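Local coordinates for YHR177W (Saccharomyces cerevisiae, PDB 4M8B), which binds DNA through its WOPR domain, the part present here, and probably acts as a fungal transcription regulator of the Gti1/Pac2 family, at residues C[18-23]-C[172-177]; C[72-75]-C[80-83]; C[123-128]-C[179-184]. One frame throughout, in Å; residues are numbered along the deposited sequence.

Contact 1 (C[18-23]-C[172-177]); sequences DLALVF and QKLLDA
Helix 16-28 and helix 172-179 pack against each other on one face of the WOPR domain's antiparallel sheet, and residues 18-23 and 172-177 are where they meet. Their local axes come no closer than 10.3 Å and run at 133° to each other, oblique and well short of antiparallel, and only a few residues touch. Leu174 makes the largest single contribution. With its CG anti to the backbone N (chi1 -176°), it extends CD2 toward the first helix. There CD2 lies 4.0 Å from CB of Phe23 and 3.4 Å from the backbone O of Ala20, a methyl against a helix carbonyl with no hydrogen bond involved. The Phe23 ring itself turns away from Leu174 toward the sheet, where it packs on Phe140, Leu142 and Leu125. Ala20 completes the interface: its CB is 4.3 Å from CD2 of Leu175, whose branch reaches in from the flank of its helix. On the solvent side, Gln172 NE2 donates to Asp176 OD1 at 3.2 Å, approaching from above the carboxylate plane and bridging one helical turn. Leu125 of strand 113-128 touches both Phe23 and Leu174, tying the pair to the sheet, helices on antiparallel strands as in an alpha+beta fold.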
# COMPACT_ATOMS: atom_id res chain seq x y z
N ASP C 18 11.87 0.23 3.81
CA ASP C 18 10.61 0.09 4.52
C ASP C 18 9.86 -1.17 4.06
O ASP C 18 9.35 -1.93 4.88
CB ASP C 18 9.74 1.34 4.33
CG ASP C 18 10.25 2.54 5.11
OD1 ASP C 18 10.83 2.33 6.20
OD2 ASP C 18 10.08 3.68 4.64
N LEU C 19 9.81 -1.38 2.75
CA LEU C 19 9.17 -2.57 2.18
C LEU C 19 9.82 -3.85 2.67
O LEU C 19 9.13 -4.81 3.03
CB LEU C 19 9.25 -2.54 0.65
CG LEU C 19 8.23 -1.72 -0.13
CD1 LEU C 19 8.60 -1.71 -1.60
CD2 LEU C 19 6.85 -2.30 0.07
N ALA C 20 11.15 -3.87 2.68
CA ALA C 20 11.90 -5.07 2.99
C ALA C 20 11.62 -5.55 4.41
O ALA C 20 11.49 -6.75 4.65
CB ALA C 20 13.38 -4.83 2.80
N LEU C 21 11.52 -4.61 5.33
CA LEU C 21 11.25 -4.93 6.73
C LEU C 21 9.86 -5.55 6.90
O LEU C 21 9.71 -6.55 7.61
CB LEU C 21 11.40 -3.68 7.60
CG LEU C 21 12.84 -3.16 7.72
CD1 LEU C 21 12.88 -1.75 8.30
CD2 LEU C 21 13.67 -4.10 8.57
N VAL C 22 8.86 -4.98 6.24
CA VAL C 22 7.49 -5.49 6.31
C VAL C 22 7.41 -6.91 5.75
O VAL C 22 6.88 -7.81 6.40
CB VAL C 22 6.51 -4.58 5.55
CG1 VAL C 22 5.10 -5.17 5.60
CG2 VAL C 22 6.53 -3.18 6.14
N PHE C 23 7.94 -7.10 4.55
CA PHE C 23 7.96 -8.41 3.91
C PHE C 23 8.69 -9.44 4.76
O PHE C 23 8.19 -10.55 4.96
CB PHE C 23 8.61 -8.30 2.52
CG PHE C 23 7.70 -7.75 1.46
CD1 PHE C 23 6.37 -8.14 1.40
CD2 PHE C 23 8.16 -6.84 0.53
CE1 PHE C 23 5.53 -7.63 0.41
CE2 PHE C 23 7.33 -6.34 -0.45
CZ PHE C 23 6.01 -6.73 -0.51
N GLN C 172 19.39 -10.93 2.02
CA GLN C 172 19.93 -10.37 0.79
C GLN C 172 19.10 -10.78 -0.43
O GLN C 172 18.96 -10.02 -1.38
CB GLN C 172 21.39 -10.77 0.59
CG GLN C 172 22.07 -10.04 -0.56
CD GLN C 172 22.16 -8.54 -0.33
OE1 GLN C 172 22.38 -8.08 0.79
NE2 GLN C 172 21.99 -7.76 -1.39
N LYS C 173 18.55 -11.99 -0.38
CA LYS C 173 17.72 -12.49 -1.48
C LYS C 173 16.50 -11.59 -1.67
O LYS C 173 16.03 -11.39 -2.79
CB LYS C 173 17.29 -13.94 -1.24
CG LYS C 173 16.52 -14.55 -2.41
CD LYS C 173 16.26 -16.05 -2.22
CE LYS C 173 15.16 -16.32 -1.20
NZ LYS C 173 14.44 -17.59 -1.49
N LEU C 174 15.99 -11.05 -0.56
CA LEU C 174 14.86 -10.14 -0.60
C LEU C 174 15.28 -8.79 -1.18
O LEU C 174 14.58 -8.22 -2.02
CB LEU C 174 14.27 -9.96 0.80
CG LEU C 174 13.01 -9.11 0.92
CD1 LEU C 174 11.91 -9.67 0.04
CD2 LEU C 174 12.54 -9.04 2.37
N LEU C 175 16.42 -8.29 -0.72
CA LEU C 175 16.96 -7.03 -1.22
C LEU C 175 17.23 -7.08 -2.73
O LEU C 175 16.95 -6.12 -3.45
CB LEU C 175 18.23 -6.64 -0.45
CG LEU C 175 18.00 -6.05 0.94
CD1 LEU C 175 19.32 -5.79 1.66
CD2 LEU C 175 17.19 -4.78 0.84
N ASP C 176 17.76 -8.21 -3.20
CA ASP C 176 18.04 -8.38 -4.62
C ASP C 176 16.74 -8.42 -5.42
O ASP C 176 16.61 -7.75 -6.44
CB ASP C 176 18.85 -9.66 -4.86
CG ASP C 176 20.26 -9.56 -4.33
OD1 ASP C 176 20.80 -8.44 -4.26
OD2 ASP C 176 20.84 -10.62 -3.97
N ALA C 177 15.78 -9.20 -4.94
CA ALA C 177 14.47 -9.30 -5.57
C ALA C 177 13.78 -7.94 -5.67
O ALA C 177 13.12 -7.64 -6.67
CB ALA C 177 13.59 -10.29 -4.82

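Contact 2 (C[72-75]-C[80-83]). With nucleotides of chain A; nucleotides of chain B.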
# COMPACT_ATOMS: atom_id res chain seq x y z
N SER C 72 -8.55 7.50 -8.10
CA SER C 72 -8.08 8.09 -9.35
C SER C 72 -7.40 7.02 -10.18
O SER C 72 -7.17 5.90 -9.70
CB SER C 72 -7.09 9.21 -9.06
OG SER C 72 -5.84 8.69 -8.66
N PRO C 73 -7.08 7.34 -11.44
CA PRO C 73 -6.27 6.43 -12.25
C PRO C 73 -4.89 6.31 -11.61
O PRO C 73 -4.45 7.24 -10.94
CB PRO C 73 -6.16 7.16 -13.59
CG PRO C 73 -7.34 8.09 -13.62
CD PRO C 73 -7.53 8.52 -12.20
N SER C 74 -4.23 5.18 -11.82
CA SER C 74 -2.92 4.94 -11.21
C SER C 74 -1.85 5.88 -11.73
O SER C 74 -1.79 6.18 -12.92
CB SER C 74 -2.48 3.49 -11.45
OG SER C 74 -2.19 3.28 -12.82
N ARG C 75 -1.00 6.36 -10.82
CA ARG C 75 0.21 7.08 -11.19
C ARG C 75 1.41 6.33 -10.62
O ARG C 75 1.28 5.57 -9.66
CB ARG C 75 0.19 8.52 -10.65
CG ARG C 75 -0.84 9.42 -11.32
CD ARG C 75 -0.48 9.68 -12.78
NE ARG C 75 -1.49 10.50 -13.45
CZ ARG C 75 -2.41 10.02 -14.29
NH1 ARG C 75 -2.45 8.73 -14.56
NH2 ARG C 75 -3.28 10.84 -14.85
N PHE C 80 6.31 2.17 -6.87
CA PHE C 80 4.97 2.10 -6.30
C PHE C 80 3.92 2.61 -7.27
O PHE C 80 4.21 3.44 -8.14
CB PHE C 80 4.88 2.95 -5.02
CG PHE C 80 5.71 2.44 -3.89
CD1 PHE C 80 5.31 1.34 -3.15
CD2 PHE C 80 6.90 3.07 -3.54
CE1 PHE C 80 6.08 0.87 -2.09
CE2 PHE C 80 7.67 2.62 -2.49
CZ PHE C 80 7.26 1.51 -1.77
N LEU C 81 2.70 2.11 -7.13
CA LEU C 81 1.54 2.71 -7.78
C LEU C 81 0.81 3.55 -6.74
O LEU C 81 0.68 3.14 -5.59
CB LEU C 81 0.62 1.65 -8.38
CG LEU C 81 1.16 0.98 -9.64
CD1 LEU C 81 0.18 -0.06 -10.18
CD2 LEU C 81 1.45 2.03 -10.70
N VAL C 82 0.34 4.73 -7.14
CA VAL C 82 -0.36 5.61 -6.22
C VAL C 82 -1.76 5.96 -6.73
O VAL C 82 -1.96 6.16 -7.93
CB VAL C 82 0.43 6.91 -5.97
CG1 VAL C 82 -0.36 7.86 -5.09
CG2 VAL C 82 1.77 6.59 -5.32
N TYR C 83 -2.72 6.03 -5.82
CA TYR C 83 -4.09 6.36 -6.18
C TYR C 83 -4.65 7.41 -5.22
O TYR C 83 -4.25 7.47 -4.05
CB TYR C 83 -4.96 5.11 -6.14
CG TYR C 83 -4.43 3.93 -6.93
CD1 TYR C 83 -3.43 3.12 -6.41
CD2 TYR C 83 -4.94 3.62 -8.18
CE1 TYR C 83 -2.95 2.04 -7.12
CE2 TYR C 83 -4.47 2.53 -8.89
CZ TYR C 83 -3.48 1.75 -8.36
OH TYR C 83 -3.00 0.67 -9.07
P DG A 11 0.64 -4.63 -10.21
OP1 DG A 11 1.38 -5.75 -10.83
OP2 DG A 11 0.63 -4.53 -8.73
O5' DG A 11 1.20 -3.26 -10.81
C5' DG A 11 2.04 -3.23 -11.96
C4' DG A 11 1.27 -3.40 -13.26
O4' DG A 11 0.05 -2.62 -13.24
C3' DG A 11 1.98 -2.90 -14.51
O3' DG A 11 2.83 -3.91 -15.03
C2' DG A 11 0.83 -2.55 -15.47
C1' DG A 11 -0.38 -2.37 -14.56
N9 DG A 11 -1.02 -1.05 -14.60
C8 DG A 11 -1.16 -0.17 -13.55
N7 DG A 11 -1.80 0.93 -13.87
C5 DG A 11 -2.11 0.76 -15.21
C6 DG A 11 -2.79 1.62 -16.11
O6 DG A 11 -3.29 2.74 -15.88
N1 DG A 11 -2.89 1.06 -17.38
C2 DG A 11 -2.38 -0.16 -17.75
N2 DG A 11 -2.57 -0.53 -19.02
N3 DG A 11 -1.74 -0.97 -16.92
C4 DG A 11 -1.64 -0.45 -15.67
P DA B 7 -1.86 14.06 -15.87
OP1 DA B 7 -2.18 15.50 -15.79
OP2 DA B 7 -2.03 13.19 -14.69
O5' DA B 7 -2.69 13.44 -17.08
C5' DA B 7 -2.57 14.07 -18.33
C4' DA B 7 -2.46 13.06 -19.45
O4' DA B 7 -1.41 12.09 -19.18
C3' DA B 7 -3.73 12.26 -19.67
O3' DA B 7 -4.08 12.45 -21.03
C2' DA B 7 -3.33 10.82 -19.32
C1' DA B 7 -1.84 10.82 -19.65
N9 DA B 7 -1.05 9.77 -19.02
C8 DA B 7 -0.66 9.68 -17.71
N7 DA B 7 0.06 8.61 -17.44
C5 DA B 7 0.15 7.96 -18.65
C6 DA B 7 0.79 6.76 -19.03
N6 DA B 7 1.48 6.00 -18.18
N1 DA B 7 0.68 6.39 -20.32
C2 DA B 7 -0.01 7.17 -21.16
N3 DA B 7 -0.65 8.31 -20.92
C4 DA B 7 -0.52 8.65 -19.63
O HOH W 1 -2.82 8.86 -8.45
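Arg75 and Val82 form an antiparallel hydrogen-bonded pair: Arg75 N donates to Val82 O at 3.1 Å, nearly straight at 169°, and Val82 N returns a bond to Arg75 O at 2.8 Å. Beside this pair, CB of Ser74 lies 3.4 Å from CE2 of Tyr83, obliquely to the ring, while the backbone O of Ser72 sits at the ring edge, near its plane. These contacts shape the base of the short hairpin of strands 75-77 and 80-88, which in this WOPR domain presents side chains to the bound DNA. Ser74 OG donates to N7 of DG11 of chain A at 2.6 Å, a contact with the major-groove edge of the guanine. Leu81 CD1 packs 3.4 Å from O5' of the same nucleotide. Across the duplex Arg75 bends at chi2 (-67°), and its NH2 donates to OP2 of DA7 of chain B at 2.7 Å; NE adds a weak bond to that oxygen. NH1 turns back to Ser74 O at 3.1 Å, helping to fix the guanidinium's rotation, and C8 of DA7 of chain B lies over one of its faces. Further out, a water links Ser72 OG to Val82 O, and Ser72 OG also bonds Arg84 N.

Contact 3 (C[123-128]-C[179-184]). With EDO (1,2-ethanediol), chain D; nucleotides of chain A.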
# COMPACT_ATOMS: atom_id res chain seq x y z
N PHE C 123 2.42 -2.20 -4.00
CA PHE C 123 3.66 -2.79 -4.44
C PHE C 123 3.48 -4.30 -4.54
O PHE C 123 2.85 -4.91 -3.67
CB PHE C 123 4.79 -2.46 -3.46
CG PHE C 123 6.13 -2.99 -3.87
CD1 PHE C 123 6.50 -4.29 -3.59
CD2 PHE C 123 7.03 -2.17 -4.53
CE1 PHE C 123 7.74 -4.78 -3.97
CE2 PHE C 123 8.28 -2.65 -4.92
CZ PHE C 123 8.63 -3.96 -4.64
N SER C 124 4.02 -4.90 -5.60
CA SER C 124 3.95 -6.35 -5.76
C SER C 124 5.35 -6.94 -5.84
O SER C 124 6.22 -6.41 -6.53
CB SER C 124 3.14 -6.73 -7.00
OG SER C 124 3.69 -6.16 -8.17
N LEU C 125 5.55 -8.04 -5.12
CA LEU C 125 6.85 -8.70 -5.09
C LEU C 125 6.70 -10.18 -5.40
O LEU C 125 5.97 -10.90 -4.71
CB LEU C 125 7.50 -8.54 -3.71
CG LEU C 125 8.78 -9.33 -3.48
CD1 LEU C 125 9.93 -8.73 -4.26
CD2 LEU C 125 9.11 -9.40 -1.99
N LYS C 126 7.37 -10.63 -6.45
CA LYS C 126 7.43 -12.05 -6.78
C LYS C 126 8.71 -12.61 -6.19
O LYS C 126 9.80 -12.13 -6.50
CB LYS C 126 7.39 -12.25 -8.29
CG LYS C 126 6.13 -11.69 -8.93
CD LYS C 126 6.21 -11.68 -10.45
CE LYS C 126 4.94 -11.11 -11.06
NZ LYS C 126 3.74 -11.86 -10.61
N PHE C 127 8.58 -13.62 -5.33
CA PHE C 127 9.70 -14.06 -4.52
C PHE C 127 9.62 -15.56 -4.24
O PHE C 127 8.57 -16.07 -3.86
CB PHE C 127 9.71 -13.27 -3.21
CG PHE C 127 10.92 -13.48 -2.36
CD1 PHE C 127 12.10 -12.80 -2.63
CD2 PHE C 127 10.88 -14.34 -1.28
CE1 PHE C 127 13.22 -12.99 -1.83
CE2 PHE C 127 11.99 -14.53 -0.48
CZ PHE C 127 13.16 -13.86 -0.76
N ASN C 128 10.74 -16.26 -4.44
CA ASN C 128 10.80 -17.70 -4.20
C ASN C 128 10.54 -18.08 -2.75
O ASN C 128 11.15 -17.53 -1.83
CB ASN C 128 12.15 -18.26 -4.66
CG ASN C 128 12.39 -19.67 -4.15
OD1 ASN C 128 13.05 -19.86 -3.13
ND2 ASN C 128 11.86 -20.66 -4.86
N GLN C 179 15.19 -4.92 -5.83
CA GLN C 179 15.84 -3.99 -6.75
C GLN C 179 15.58 -4.39 -8.21
O GLN C 179 15.62 -3.54 -9.10
CB GLN C 179 17.34 -3.89 -6.45
CG GLN C 179 18.14 -5.13 -6.78
CD GLN C 179 18.78 -5.06 -8.16
OE1 GLN C 179 18.88 -3.98 -8.75
NE2 GLN C 179 19.21 -6.20 -8.67
N LYS C 180 15.30 -5.67 -8.44
CA LYS C 180 14.99 -6.17 -9.78
C LYS C 180 13.62 -5.69 -10.27
O LYS C 180 13.31 -5.80 -11.45
CB LYS C 180 15.03 -7.70 -9.81
CG LYS C 180 16.41 -8.32 -9.69
CD LYS C 180 16.38 -9.79 -10.08
CE LYS C 180 15.48 -10.61 -9.16
NZ LYS C 180 16.06 -10.78 -7.80
N VAL C 181 12.81 -5.17 -9.35
CA VAL C 181 11.44 -4.78 -9.67
C VAL C 181 11.35 -3.43 -10.39
O VAL C 181 12.03 -2.47 -10.02
CB VAL C 181 10.57 -4.75 -8.40
CG1 VAL C 181 9.21 -4.13 -8.70
CG2 VAL C 181 10.41 -6.15 -7.84
N ALA C 182 10.51 -3.37 -11.42
CA ALA C 182 10.29 -2.14 -12.18
C ALA C 182 8.85 -2.04 -12.67
O ALA C 182 8.15 -3.04 -12.77
CB ALA C 182 11.25 -2.07 -13.35
N VAL C 183 8.41 -0.82 -12.97
CA VAL C 183 7.04 -0.56 -13.38
C VAL C 183 7.01 0.31 -14.63
O VAL C 183 7.67 1.34 -14.67
CB VAL C 183 6.25 0.15 -12.25
CG1 VAL C 183 4.79 0.31 -12.63
CG2 VAL C 183 6.40 -0.60 -10.95
N GLY C 184 6.24 -0.10 -15.64
CA GLY C 184 6.20 0.61 -16.91
C GLY C 184 7.60 0.82 -17.45
O GLY C 184 8.41 -0.11 -17.44
C1 EDO D . -0.26 -4.71 -5.42
O1 EDO D . 0.61 -5.84 -5.31
C2 EDO D . -1.56 -5.15 -6.08
O2 EDO D . -2.40 -5.79 -5.12
P DT A 12 4.14 -3.51 -15.88
OP1 DT A 12 4.93 -4.74 -16.05
OP2 DT A 12 4.76 -2.32 -15.25
O5' DT A 12 3.54 -3.06 -17.30
C5' DT A 12 2.96 -4.05 -18.14
C4' DT A 12 2.40 -3.46 -19.42
O4' DT A 12 1.48 -2.39 -19.10
C3' DT A 12 3.44 -2.86 -20.37
O3' DT A 12 3.23 -3.40 -21.68
C2' DT A 12 3.20 -1.36 -20.29
C1' DT A 12 1.72 -1.27 -19.93
N1 DT A 12 1.34 -0.06 -19.16
C2 DT A 12 0.49 0.88 -19.71
O2 DT A 12 0.01 0.79 -20.83
N3 DT A 12 0.23 1.94 -18.88
C4 DT A 12 0.70 2.16 -17.60
O4 DT A 12 0.39 3.15 -16.94
C5 DT A 12 1.58 1.14 -17.09
C7 DT A 12 2.17 1.26 -15.72
C6 DT A 12 1.85 0.10 -17.89
P DG A 11 0.64 -4.63 -10.21
OP1 DG A 11 1.38 -5.75 -10.83
OP2 DG A 11 0.63 -4.53 -8.73
O5' DG A 11 1.20 -3.26 -10.81
C5' DG A 11 2.04 -3.23 -11.96
C4' DG A 11 1.27 -3.40 -13.26
O4' DG A 11 0.05 -2.62 -13.24
C3' DG A 11 1.98 -2.90 -14.51
O3' DG A 11 2.83 -3.91 -15.03
C2' DG A 11 0.83 -2.55 -15.47
C1' DG A 11 -0.38 -2.37 -14.56
N9 DG A 11 -1.02 -1.05 -14.60
C8 DG A 11 -1.16 -0.17 -13.55
N7 DG A 11 -1.80 0.93 -13.87
C5 DG A 11 -2.11 0.76 -15.21
C6 DG A 11 -2.79 1.62 -16.11
O6 DG A 11 -3.29 2.74 -15.88
N1 DG A 11 -2.89 1.06 -17.38
C2 DG A 11 -2.38 -0.16 -17.75
N2 DG A 11 -2.57 -0.53 -19.02
N3 DG A 11 -1.74 -0.97 -16.92
C4 DG A 11 -1.64 -0.45 -15.67
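Van der Waals packing joins Val181 to residues 123-128. Its CB points toward the strand, and the two methyls divide the work: CG1, anti to the backbone N (chi1 171°), lies 4.1 Å from CZ of Phe123, obliquely to the ring, while CG2 comes 4.4 Å from CD1 of Leu125. Phe123 and Val181 approach from opposite directions, the ring reaching toward Val181 with its CG anti to the backbone N (chi1 -177°). No hydrogen bond crosses between the segments, and the register pair Leu125 and Val181 keeps its CA atoms 7.6 Å apart, too far for strand pairing. Residues 123-128 belong to strand 113-128 of the domain's antiparallel sheet, paired by backbone bonds with strand 137-147; the chain following helix 172-179 crosses near it, touching it through Val181. CG1 of Val183 packs 3.7 Å from OP2 of DT12 of chain A. Among the polar contacts, a backbone N-H reaches the DNA: Gly184 N donates to the same OP2 at 2.7 Å and 177°, an almost linear grip on a phosphate. Ser124 OG stands 3.5 Å from OP2 of DG11 of chain A. An ethanediol, probably from the crystallisation liquor, gives a weak bond to Phe123 O and bonds His141.

Overall arrangement
Contact 1 is the most buried of the three, mainly apolar, without a hydrogen bond across its two helices and about 10 Å from the nucleic acid at its nearest atom. Contacts 2 and 3 are only partly buried and both reach DNA, but differently: 72-75/80-83 combines a backbone-bonded hairpin with side-chain bonds to a base and to a phosphate, whereas 123-128/179-184 is held by a valine and meets phosphate through a main-chain N-H. Strands 80-88 and 113-128 are sheet neighbours, so contacts 2 and 3 share one scaffold, with Phe80 against Phe123 and Leu81 near Val183. Contact 3 uses the loop that follows helix 172-179 of contact 1, Leu174 packs on Leu125, and Leu19 touches Phe80 and Phe123.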